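Local coordinates for protein thiaminase-I (Naegleria gruberi, PDB 4HCW) that belongs to the thiaminase family and has a mixed alpha/beta architecture built on a mixed central beta sheet, at residues 112-124 against 296-309. Sequence-based numbering, arbitrary orientation.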
ATOM      1  N   TYR A 112      16.149   5.998  -3.972  1.00 89.21           N
ATOM      2  CA  TYR A 112      16.406   5.898  -2.538  1.00 89.21           C
ATOM      3  C   TYR A 112      15.904   4.607  -1.892  1.00 89.21           C
ATOM      4  O   TYR A 112      15.744   4.547  -0.673  1.00 89.21           O
ATOM      5  CB  TYR A 112      15.823   7.110  -1.806  1.00 83.27           C
ATOM      6  CG  TYR A 112      16.612   8.382  -2.011  1.00 83.27           C
ATOM      7  CD1 TYR A 112      16.393   9.187  -3.122  1.00 83.27           C
ATOM      8  CD2 TYR A 112      17.576   8.779  -1.094  1.00 83.27           C
ATOM      9  CE1 TYR A 112      17.113  10.350  -3.313  1.00 83.27           C
ATOM     10  CE2 TYR A 112      18.302   9.941  -1.277  1.00 83.27           C
ATOM     11  CZ  TYR A 112      18.067  10.722  -2.389  1.00 83.27           C
ATOM     12  OH  TYR A 112      18.787  11.880  -2.576  1.00 83.27           O
ATOM     13  N   GLY A 113      15.661   3.577  -2.695  1.00 87.39           N
ATOM     14  CA  GLY A 113      15.256   2.300  -2.140  1.00 87.39           C
ATOM     15  C   GLY A 113      14.743   1.260  -3.119  1.00 87.39           C
ATOM     16  O   GLY A 113      14.446   1.561  -4.275  1.00 87.39           O
ATOM     17  N   PHE A 114      14.640   0.025  -2.637  1.00 84.45           N
ATOM     18  CA  PHE A 114      14.133  -1.086  -3.430  1.00 84.45           C
ATOM     19  C   PHE A 114      12.660  -1.312  -3.122  1.00 84.45           C
ATOM     20  O   PHE A 114      12.305  -1.627  -1.986  1.00 84.45           O
ATOM     21  CB  PHE A 114      14.908  -2.369  -3.120  1.00 88.53           C
ATOM     22  CG  PHE A 114      16.401  -2.201  -3.127  1.00 88.53           C
ATOM     23  CD1 PHE A 114      17.077  -1.856  -1.969  1.00 88.53           C
ATOM     24  CD2 PHE A 114      17.128  -2.402  -4.288  1.00 88.53           C
ATOM     25  CE1 PHE A 114      18.449  -1.706  -1.969  1.00 88.53           C
ATOM     26  CE2 PHE A 114      18.503  -2.254  -4.294  1.00 88.53           C
ATOM     27  CZ  PHE A 114      19.164  -1.904  -3.133  1.00 88.53           C
ATOM     28  N   PRO A 115      11.796  -1.148  -4.133  1.00 64.92           N
ATOM     29  CA  PRO A 115      10.356  -1.375  -3.979  1.00 64.92           C
ATOM     30  C   PRO A 115      10.057  -2.807  -3.543  1.00 64.92           C
ATOM     31  O   PRO A 115      10.548  -3.750  -4.162  1.00 64.92           O
ATOM     32  CB  PRO A 115       9.815  -1.128  -5.389  1.00 72.85           C
ATOM     33  CG  PRO A 115      10.809  -0.217  -6.017  1.00 72.85           C
ATOM     34  CD  PRO A 115      12.135  -0.653  -5.478  1.00 72.85           C
ATOM     35  N   GLN A 116       9.260  -2.961  -2.490  1.00 61.67           N
ATOM     36  CA  GLN A 116       8.953  -4.282  -1.950  1.00 61.67           C
ATOM     37  C   GLN A 116       7.498  -4.678  -2.168  1.00 61.67           C
ATOM     38  O   GLN A 116       7.210  -5.691  -2.805  1.00 61.67           O
ATOM     39  CB  GLN A 116       9.288  -4.345  -0.458  1.00 69.83           C
ATOM     40  CG  GLN A 116       8.924  -5.669   0.195  1.00 69.83           C
ATOM     41  CD  GLN A 116       9.363  -5.751   1.642  1.00 69.83           C
ATOM     42  OE1 GLN A 116       9.712  -4.743   2.257  1.00 69.83           O
ATOM     43  NE2 GLN A 116       9.351  -6.957   2.196  1.00 69.83           N
ATOM     44  N   TYR A 117       6.584  -3.877  -1.632  1.00 61.54           N
ATOM     45  CA  TYR A 117       5.160  -4.187  -1.706  1.00 61.54           C
ATOM     46  C   TYR A 117       4.397  -3.172  -2.548  1.00 61.54           C
ATOM     47  O   TYR A 117       4.773  -2.002  -2.626  1.00 61.54           O
ATOM     48  CB  TYR A 117       4.556  -4.250  -0.302  1.00 62.53           C
ATOM     49  CG  TYR A 117       5.132  -5.345   0.567  1.00 62.53           C
ATOM     50  CD1 TYR A 117       5.400  -6.604   0.047  1.00 62.53           C
ATOM     51  CD2 TYR A 117       5.413  -5.117   1.908  1.00 62.53           C
ATOM     52  CE1 TYR A 117       5.927  -7.607   0.839  1.00 62.53           C
ATOM     53  CE2 TYR A 117       5.941  -6.113   2.708  1.00 62.53           C
ATOM     54  CZ  TYR A 117       6.196  -7.356   2.168  1.00 62.53           C
ATOM     55  OH  TYR A 117       6.722  -8.351   2.961  1.00 62.53           O
ATOM     56  N   LEU A 118       3.324  -3.633  -3.179  1.00 63.17           N
ATOM     57  CA  LEU A 118       2.438  -2.765  -3.941  1.00 63.17           C
ATOM     58  C   LEU A 118       1.043  -2.858  -3.340  1.00 63.17           C
ATOM     59  O   LEU A 118       0.513  -3.952  -3.156  1.00 63.17           O
ATOM     60  CB  LEU A 118       2.409  -3.184  -5.410  1.00 80.69           C
ATOM     61  CG  LEU A 118       2.524  -2.068  -6.453  1.00 80.69           C
ATOM     62  CD1 LEU A 118       2.411  -2.638  -7.858  1.00 80.69           C
ATOM     63  CD2 LEU A 118       1.477  -0.988  -6.222  1.00 80.69           C
ATOM     64  N   CYS A 119       0.450  -1.709  -3.030  1.00 77.67           N
ATOM     65  CA  CYS A 119      -0.832  -1.687  -2.339  1.00 77.67           C
ATOM     66  C   CYS A 119      -1.763  -0.620  -2.911  1.00 77.67           C
ATOM     67  O   CYS A 119      -1.305   0.404  -3.416  1.00 77.67           O
ATOM     68  CB  CYS A 119      -0.611  -1.449  -0.844  1.00108.77           C
ATOM     69  SG  CYS A 119      -1.951  -2.022   0.212  1.00108.77           S
ATOM     70  N   SER A 120      -3.067  -0.869  -2.826  1.00 60.35           N
ATOM     71  CA  SER A 120      -4.074   0.068  -3.319  1.00 60.35           C
ATOM     72  C   SER A 120      -5.471  -0.306  -2.828  1.00 60.35           C
ATOM     73  O   SER A 120      -5.705  -1.438  -2.406  1.00 60.35           O
ATOM     74  CB  SER A 120      -4.065   0.114  -4.850  1.00 91.63           C
ATOM     75  OG  SER A 120      -5.104   0.943  -5.342  1.00 91.63           O
ATOM     76  N   ASN A 121      -6.393   0.650  -2.883  1.00 81.96           N
ATOM     77  CA  ASN A 121      -7.788   0.379  -2.549  1.00 81.96           C
ATOM     78  C   ASN A 121      -8.556  -0.128  -3.763  1.00 81.96           C
ATOM     79  O   ASN A 121      -9.220   0.643  -4.457  1.00 81.96           O
ATOM     80  CB  ASN A 121      -8.468   1.624  -1.975  1.00 68.91           C
ATOM     81  CG  ASN A 121      -7.975   1.972  -0.584  1.00 68.91           C
ATOM     82  OD1 ASN A 121      -8.354   1.336   0.400  1.00 68.91           O
ATOM     83  ND2 ASN A 121      -7.133   2.996  -0.494  1.00 68.91           N
ATOM     84  N   PHE A 122      -8.463  -1.429  -4.016  1.00 79.60           N
ATOM     85  CA  PHE A 122      -9.084  -2.032  -5.190  1.00 79.60           C
ATOM     86  C   PHE A 122     -10.587  -2.205  -5.018  1.00 79.60           C
ATOM     87  O   PHE A 122     -11.108  -2.127  -3.906  1.00 79.60           O
ATOM     88  CB  PHE A 122      -8.451  -3.390  -5.489  1.00 55.19           C
ATOM     89  CG  PHE A 122      -6.967  -3.339  -5.695  1.00 55.19           C
ATOM     90  CD1 PHE A 122      -6.437  -2.982  -6.922  1.00 55.19           C
ATOM     91  CD2 PHE A 122      -6.100  -3.660  -4.663  1.00 55.19           C
ATOM     92  CE1 PHE A 122      -5.070  -2.938  -7.116  1.00 55.19           C
ATOM     93  CE2 PHE A 122      -4.732  -3.618  -4.850  1.00 55.19           C
ATOM     94  CZ  PHE A 122      -4.216  -3.256  -6.078  1.00 55.19           C
ATOM     95  N   LEU A 123     -11.277  -2.450  -6.128  1.00 81.41           N
ATOM     96  CA  LEU A 123     -12.706  -2.731  -6.098  1.00 81.41           C
ATOM     97  C   LEU A 123     -12.963  -4.218  -6.290  1.00 81.41           C
ATOM     98  O   LEU A 123     -12.782  -4.751  -7.385  1.00 81.41           O
ATOM     99  CB  LEU A 123     -13.435  -1.942  -7.185  1.00 73.37           C
ATOM    100  CG  LEU A 123     -14.946  -2.165  -7.284  1.00 73.37           C
ATOM    101  CD1 LEU A 123     -15.634  -1.807  -5.974  1.00 73.37           C
ATOM    102  CD2 LEU A 123     -15.532  -1.367  -8.439  1.00 73.37           C
ATOM    103  N   LEU A 124     -13.383  -4.886  -5.223  1.00 79.43           N
ATOM    104  CA  LEU A 124     -13.716  -6.302  -5.300  1.00 79.43           C
ATOM    105  C   LEU A 124     -15.186  -6.471  -5.655  1.00 79.43           C
ATOM    106  O   LEU A 124     -16.055  -6.450  -4.782  1.00 79.43           O
ATOM    107  CB  LEU A 124     -13.406  -7.005  -3.977  1.00 73.69           C
ATOM    108  CG  LEU A 124     -13.520  -8.530  -4.008  1.00 73.69           C
ATOM    109  CD1 LEU A 124     -12.496  -9.117  -4.967  1.00 73.69           C
ATOM    110  CD2 LEU A 124     -13.360  -9.115  -2.613  1.00 73.69           C
ATOM    111  N   LEU A 296       3.570 -14.708   0.497  1.00 60.77           N
ATOM    112  CA  LEU A 296       2.895 -13.441   0.235  1.00 60.77           C
ATOM    113  C   LEU A 296       1.609 -13.678  -0.545  1.00 60.77           C
ATOM    114  O   LEU A 296       0.616 -12.977  -0.353  1.00 60.77           O
ATOM    115  CB  LEU A 296       3.808 -12.490  -0.543  1.00 51.30           C
ATOM    116  CG  LEU A 296       4.966 -11.850   0.223  1.00 51.30           C
ATOM    117  CD1 LEU A 296       5.839 -11.035  -0.718  1.00 51.30           C
ATOM    118  CD2 LEU A 296       4.440 -10.982   1.353  1.00 51.30           C
ATOM    119  N   GLY A 297       1.633 -14.678  -1.422  1.00 57.19           N
ATOM    120  CA  GLY A 297       0.473 -15.028  -2.219  1.00 57.19           C
ATOM    121  C   GLY A 297      -0.669 -15.572  -1.383  1.00 57.19           C
ATOM    122  O   GLY A 297      -1.834 -15.461  -1.764  1.00 57.19           O
ATOM    123  N   LEU A 298      -0.338 -16.161  -0.238  1.00 59.70           N
ATOM    124  CA  LEU A 298      -1.350 -16.717   0.651  1.00 59.70           C
ATOM    125  C   LEU A 298      -2.131 -15.611   1.353  1.00 59.70           C
ATOM    126  O   LEU A 298      -3.274 -15.807   1.765  1.00 59.70           O
ATOM    127  CB  LEU A 298      -0.709 -17.646   1.683  1.00 63.66           C
ATOM    128  CG  LEU A 298       0.068 -18.842   1.129  1.00 63.66           C
ATOM    129  CD1 LEU A 298       0.649 -19.677   2.260  1.00 63.66           C
ATOM    130  CD2 LEU A 298      -0.819 -19.690   0.230  1.00 63.66           C
ATOM    131  N   GLY A 299      -1.506 -14.445   1.483  1.00 65.25           N
ATOM    132  CA  GLY A 299      -2.138 -13.311   2.130  1.00 65.25           C
ATOM    133  C   GLY A 299      -2.583 -12.254   1.139  1.00 65.25           C
ATOM    134  O   GLY A 299      -2.968 -11.151   1.529  1.00 65.25           O
ATOM    135  N   LEU A 300      -2.528 -12.600  -0.145  1.00 81.20           N
ATOM    136  CA  LEU A 300      -2.888 -11.689  -1.231  1.00 81.20           C
ATOM    137  C   LEU A 300      -2.099 -10.384  -1.187  1.00 81.20           C
ATOM    138  O   LEU A 300      -2.598  -9.331  -1.584  1.00 81.20           O
ATOM    139  CB  LEU A 300      -4.393 -11.406  -1.243  1.00 58.84           C
ATOM    140  CG  LEU A 300      -5.288 -12.569  -1.668  1.00 58.84           C
ATOM    141  CD1 LEU A 300      -6.740 -12.130  -1.739  1.00 58.84           C
ATOM    142  CD2 LEU A 300      -4.831 -13.132  -3.004  1.00 58.84           C
ATOM    143  N   THR A 301      -0.868 -10.462  -0.698  1.00 60.51           N
ATOM    144  CA  THR A 301       0.021  -9.310  -0.684  1.00 60.51           C
ATOM    145  C   THR A 301       0.707  -9.212  -2.040  1.00 60.51           C
ATOM    146  O   THR A 301       1.130 -10.222  -2.602  1.00 60.51           O
ATOM    147  CB  THR A 301       1.075  -9.424   0.433  1.00 64.22           C
ATOM    148  OG1 THR A 301       0.420  -9.618   1.693  1.00 64.22           O
ATOM    149  CG2 THR A 301       1.929  -8.167   0.499  1.00 64.22           C
ATOM    150  N   LEU A 302       0.808  -7.998  -2.570  1.00 63.41           N
ATOM    151  CA  LEU A 302       1.364  -7.801  -3.900  1.00 63.41           C
ATOM    152  C   LEU A 302       2.828  -7.387  -3.850  1.00 63.41           C
ATOM    153  O   LEU A 302       3.178  -6.415  -3.181  1.00 63.41           O
ATOM    154  CB  LEU A 302       0.564  -6.743  -4.660  1.00 93.54           C
ATOM    155  CG  LEU A 302      -0.960  -6.828  -4.571  1.00 93.54           C
ATOM    156  CD1 LEU A 302      -1.598  -5.704  -5.369  1.00 93.54           C
ATOM    157  CD2 LEU A 302      -1.455  -8.181  -5.050  1.00 93.54           C
ATOM    158  N   PRO A 303       3.692  -8.134  -4.552  1.00 65.24           N
ATOM    159  CA  PRO A 303       5.084  -7.718  -4.744  1.00 65.24           C
ATOM    160  C   PRO A 303       5.129  -6.469  -5.615  1.00 65.24           C
ATOM    161  O   PRO A 303       4.177  -6.205  -6.351  1.00 65.24           O
ATOM    162  CB  PRO A 303       5.705  -8.904  -5.486  1.00 66.22           C
ATOM    163  CG  PRO A 303       4.822 -10.063  -5.163  1.00 66.22           C
ATOM    164  CD  PRO A 303       3.444  -9.486  -5.077  1.00 66.22           C
ATOM    165  N   ALA A 304       6.218  -5.712  -5.538  1.00 91.23           N
ATOM    166  CA  ALA A 304       6.318  -4.451  -6.263  1.00 91.23           C
ATOM    167  C   ALA A 304       6.943  -4.615  -7.647  1.00 91.23           C
ATOM    168  O   ALA A 304       6.719  -3.795  -8.537  1.00 91.23           O
ATOM    169  CB  ALA A 304       7.096  -3.435  -5.445  1.00 90.20           C
ATOM    170  N   ASN A 305       7.725  -5.675  -7.821  1.00 80.05           N
ATOM    171  CA  ASN A 305       8.400  -5.928  -9.090  1.00 80.05           C
ATOM    172  C   ASN A 305       7.567  -6.793 -10.029  1.00 80.05           C
ATOM    173  O   ASN A 305       6.736  -7.583  -9.580  1.00 80.05           O
ATOM    174  CB  ASN A 305       9.764  -6.576  -8.848  1.00 91.73           C
ATOM    175  CG  ASN A 305       9.660  -7.900  -8.114  1.00 91.73           C
ATOM    176  OD1 ASN A 305       8.736  -8.117  -7.330  1.00 91.73           O
ATOM    177  ND2 ASN A 305      10.610  -8.792  -8.367  1.00 91.73           N
ATOM    178  N   LYS A 306       7.793  -6.640 -11.331  1.00 76.61           N
ATOM    179  CA  LYS A 306       7.069  -7.420 -12.332  1.00 76.61           C
ATOM    180  C   LYS A 306       7.365  -8.908 -12.201  1.00 76.61           C
ATOM    181  O   LYS A 306       6.483  -9.742 -12.407  1.00 76.61           O
ATOM    182  CB  LYS A 306       7.401  -6.942 -13.748  1.00 95.12           C
ATOM    183  CG  LYS A 306       6.700  -5.658 -14.156  1.00 95.12           C
ATOM    184  N   ASN A 307       8.607  -9.233 -11.857  1.00 82.41           N
ATOM    185  CA  ASN A 307       9.007 -10.620 -11.644  1.00 82.41           C
ATOM    186  C   ASN A 307       8.212 -11.263 -10.514  1.00 82.41           C
ATOM    187  O   ASN A 307       7.778 -12.411 -10.622  1.00 82.41           O
ATOM    188  CB  ASN A 307      10.506 -10.713 -11.349  1.00 80.48           C
ATOM    189  CG  ASN A 307      11.362 -10.283 -12.525  1.00 80.48           C
ATOM    190  OD1 ASN A 307      10.956 -10.404 -13.682  1.00 80.48           O
ATOM    191  ND2 ASN A 307      12.559  -9.784 -12.235  1.00 80.48           N
ATOM    192  N   GLY A 308       8.021 -10.513  -9.434  1.00 69.88           N
ATOM    193  CA  GLY A 308       7.266 -10.993  -8.291  1.00 69.88           C
ATOM    194  C   GLY A 308       5.796 -11.171  -8.614  1.00 69.88           C
ATOM    195  O   GLY A 308       5.170 -12.144  -8.190  1.00 69.88           O
ATOM    196  N   ILE A 309       5.244 -10.226  -9.369  1.00 82.10           N
ATOM    197  CA  ILE A 309       3.848 -10.295  -9.782  1.00 82.10           C
ATOM    198  C   ILE A 309       3.639 -11.448 -10.757  1.00 82.10           C
ATOM    199  O   ILE A 309       2.659 -12.187 -10.658  1.00 82.10           O
ATOM    200  CB  ILE A 309       3.387  -8.976 -10.436  1.00 78.90           C
ATOM    201  CG1 ILE A 309       3.557  -7.811  -9.459  1.00 78.90           C
ATOM    202  CG2 ILE A 309       1.938  -9.079 -10.890  1.00 78.90           C
ATOM    203  CD1 ILE A 309       3.150  -6.470 -10.029  1.00 78.90           C
TER
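Tyr117 and Pro303 face each other as an antiparallel, non-hydrogen-bonded pair with their CA atoms 4.7 Å apart, which adds the short, weakly bonded strand 302-303 to the long strand 110-125 of the mixed sheet. The firmer backbone link is Leu118 N to Leu302 O, 2.8 Å and nearly straight (165° at the hydrogen), although the donor sits above the carbonyl plane; Ala304 N to Gln116 O is weak and bent. Along the other edge of the same strand, Gln116 and Tyr117 both face Asp263, a classic beta bulge.

The Tyr117 ring is clasped between two side chains. Gln116 CG lies over the centre of one face, and Thr301 CG2 makes a CH-pi contact 4.2 Å from the ring centroid, 27° off the normal. With CG beside the backbone N (chi1 -63°), the ring brings CE1 within 3.7 Å of Leu296 CD2, whose side chain crosses it at roughly a right angle. Leu296 sits in the last turn of helix 290-298, so that turn packs against the tyrosine. A Schellman motif closes the helix: Thr301 N bonds to Leu296 O (2.9 Å), and Leu300, at C-prime, has positive phi.

Leu118 and Leu302 point to the same sheet face, where Leu118 touches Phe326 and Leu302 touches Tyr319 and Leu322, all of helix 317-328; Leu118 also meets Phe100 and Val101 of helix 99-105. Pro115 meets Ala304 by their CB atoms, 3.6 Å apart. Phe122 and Leu302 approach from opposite directions, and Leu302 CD1 rests 3.7 Å from Phe122 CZ.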